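PDB 3KK7: putative cell invasion protein with MAC/Perforin domain from Bacteroides thetaiotaomicron VPI-5482, which is of unknown function but carries a membrane-attack complex/perforin domain and may, as in relatives of that family, act on membranes, possibly in cell invasion. Local coordinates for residues 514-517 with 518-522. Numbering follows the deposited sequence.
Sequences GILD and WVNGI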
ATOM      1  N   GLY A 514     -27.738   1.255  -7.818  1.00 29.75           N
ATOM      2  CA  GLY A 514     -29.067   1.333  -8.453  1.00 29.85           C
ATOM      3  C   GLY A 514     -29.009   2.088  -9.765  1.00 29.91           C
ATOM      4  O   GLY A 514     -29.804   2.999  -9.985  1.00 30.34           O
ATOM      5  N   ILE A 515     -28.042   1.720 -10.609  1.00 29.87           N
ATOM      6  CA  ILE A 515     -27.781   2.393 -11.887  1.00 30.06           C
ATOM      7  C   ILE A 515     -27.734   1.412 -13.068  1.00 30.38           C
ATOM      8  O   ILE A 515     -27.355   1.779 -14.175  1.00 30.57           O
ATOM      9  CB  ILE A 515     -26.442   3.225 -11.854  1.00 30.22           C
ATOM     10  CG1 ILE A 515     -25.223   2.327 -11.641  1.00 29.59           C
ATOM     11  CG2 ILE A 515     -26.484   4.293 -10.772  1.00 29.47           C
ATOM     12  CD1 ILE A 515     -23.963   3.079 -11.627  1.00 28.33           C
ATOM     13  N   LEU A 516     -28.150   0.171 -12.842  1.00 30.68           N
ATOM     14  CA  LEU A 516     -28.036  -0.845 -13.859  1.00 30.63           C
ATOM     15  C   LEU A 516     -28.850  -0.462 -15.088  1.00 30.81           C
ATOM     16  O   LEU A 516     -28.361  -0.570 -16.210  1.00 31.11           O
ATOM     17  CB  LEU A 516     -28.476  -2.192 -13.306  1.00 30.61           C
ATOM     18  CG  LEU A 516     -28.272  -3.399 -14.225  1.00 31.00           C
ATOM     19  CD1 LEU A 516     -26.888  -3.384 -14.927  1.00 29.15           C
ATOM     20  CD2 LEU A 516     -28.499  -4.694 -13.414  1.00 29.79           C
ATOM     21  N   ASP A 517     -30.076   0.005 -14.889  1.00 30.88           N
ATOM     22  CA  ASP A 517     -30.889   0.445 -16.022  1.00 30.92           C
ATOM     23  C   ASP A 517     -30.139   1.494 -16.798  1.00 30.91           C
ATOM     24  O   ASP A 517     -29.820   1.299 -17.972  1.00 31.05           O
ATOM     25  CB  ASP A 517     -32.231   1.025 -15.577  1.00 30.99           C
ATOM     26  CG  ASP A 517     -33.221  -0.038 -15.170  1.00 31.46           C
ATOM     27  OD1 ASP A 517     -32.898  -1.242 -15.283  1.00 32.11           O
ATOM     28  OD2 ASP A 517     -34.327   0.335 -14.731  1.00 32.41           O
ATOM     29  N   TRP A 518     -29.828   2.595 -16.127  1.00 30.83           N
ATOM     30  CA  TRP A 518     -29.125   3.692 -16.768  1.00 30.92           C
ATOM     31  C   TRP A 518     -27.908   3.244 -17.589  1.00 31.13           C
ATOM     32  O   TRP A 518     -27.756   3.602 -18.755  1.00 31.50           O
ATOM     33  CB  TRP A 518     -28.694   4.696 -15.723  1.00 30.69           C
ATOM     34  CG  TRP A 518     -27.823   5.751 -16.272  1.00 30.73           C
ATOM     35  CD1 TRP A 518     -27.934   6.365 -17.485  1.00 30.10           C
ATOM     36  CD2 TRP A 518     -26.714   6.355 -15.611  1.00 30.48           C
ATOM     37  NE1 TRP A 518     -26.947   7.303 -17.627  1.00 31.33           N
ATOM     38  CE2 TRP A 518     -26.188   7.323 -16.486  1.00 30.70           C
ATOM     39  CE3 TRP A 518     -26.115   6.171 -14.358  1.00 30.55           C
ATOM     40  CZ2 TRP A 518     -25.082   8.100 -16.156  1.00 32.11           C
ATOM     41  CZ3 TRP A 518     -25.016   6.960 -14.015  1.00 31.19           C
ATOM     42  CH2 TRP A 518     -24.508   7.906 -14.910  1.00 32.02           C
ATOM     43  N   VAL A 519     -27.057   2.444 -16.982  1.00 31.09           N
ATOM     44  CA  VAL A 519     -25.840   2.024 -17.638  1.00 31.60           C
ATOM     45  C   VAL A 519     -26.090   1.160 -18.876  1.00 31.64           C
ATOM     46  O   VAL A 519     -25.369   1.265 -19.865  1.00 31.17           O
ATOM     47  CB  VAL A 519     -24.913   1.306 -16.627  1.00 32.01           C
ATOM     48  CG1 VAL A 519     -23.775   0.591 -17.354  1.00 32.39           C
ATOM     49  CG2 VAL A 519     -24.384   2.334 -15.585  1.00 30.94           C
ATOM     50  N   ASN A 520     -27.117   0.318 -18.823  1.00 32.13           N
ATOM     51  CA  ASN A 520     -27.466  -0.518 -19.965  1.00 32.24           C
ATOM     52  C   ASN A 520     -27.863   0.329 -21.166  1.00 32.29           C
ATOM     53  O   ASN A 520     -27.588  -0.044 -22.299  1.00 32.80           O
ATOM     54  CB  ASN A 520     -28.604  -1.489 -19.628  1.00 32.48           C
ATOM     55  CG  ASN A 520     -28.184  -2.618 -18.691  1.00 32.35           C
ATOM     56  OD1 ASN A 520     -27.021  -3.028 -18.636  1.00 33.72           O
ATOM     57  ND2 ASN A 520     -29.153  -3.148 -17.971  1.00 32.65           N
ATOM     58  N   GLY A 521     -28.513   1.462 -20.914  1.00 32.22           N
ATOM     59  CA  GLY A 521     -28.893   2.395 -21.977  1.00 31.92           C
ATOM     60  C   GLY A 521     -27.733   3.176 -22.575  1.00 31.89           C
ATOM     61  O   GLY A 521     -27.824   3.634 -23.714  1.00 31.68           O
ATOM     62  N   ILE A 522     -26.645   3.332 -21.811  1.00 31.93           N
ATOM     63  CA  ILE A 522     -25.465   4.069 -22.276  1.00 31.77           C
ATOM     64  C   ILE A 522     -24.889   3.422 -23.551  1.00 31.84           C
ATOM     65  O   ILE A 522     -24.642   2.208 -23.577  1.00 31.78           O
ATOM     66  CB  ILE A 522     -24.360   4.152 -21.165  1.00 31.75           C
ATOM     67  CG1 ILE A 522     -24.810   5.089 -20.030  1.00 31.92           C
ATOM     68  CG2 ILE A 522     -23.007   4.608 -21.753  1.00 30.89           C
ATOM     69  CD1 ILE A 522     -23.798   5.229 -18.872  1.00 30.96           C
TER
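The short helix 516-521 of the D3 domain, with Ile515 at its N-cap position, shows how side chains about one turn apart meet in pairs along a helix of about one and a half turns. Three i to i+4 backbone bonds build it: Val519 N to Ile515 O at 2.9 Å, Asn520 N to Leu516 O at 3.0 Å and Gly521 N to Asp517 O at 3.2 Å. The first is the straightest, with an N-H...O angle of 168°. Ile515 and Trp518 run side by side in the same direction, and Ile515 CB meets the edge of the indole near its plane, 3.9 Å from Trp518 CE3. With Ile515 CG1 set between its backbone N and carbonyl carbon (chi1 63°), that branch reaches Val519 CG2 at 4.0 Å. Val519 and Ile522 continue onto Ile492 of strand 489-494, packing the helix against the four-stranded sheet, while Trp518 meets Tyr446 edge-to-face. Ile522 CD1 sits 3.8 Å above the plane of the Trp518 ring, offset toward its rim. Leu516, which also touches Pro510 of helix 508-512, meets the exposed Asn520: Leu516 CG stands anti to its own N (chi1 -174°), and the side chains cross at a slant, with Leu516 CD1 3.7 Å from Asn520 OD1.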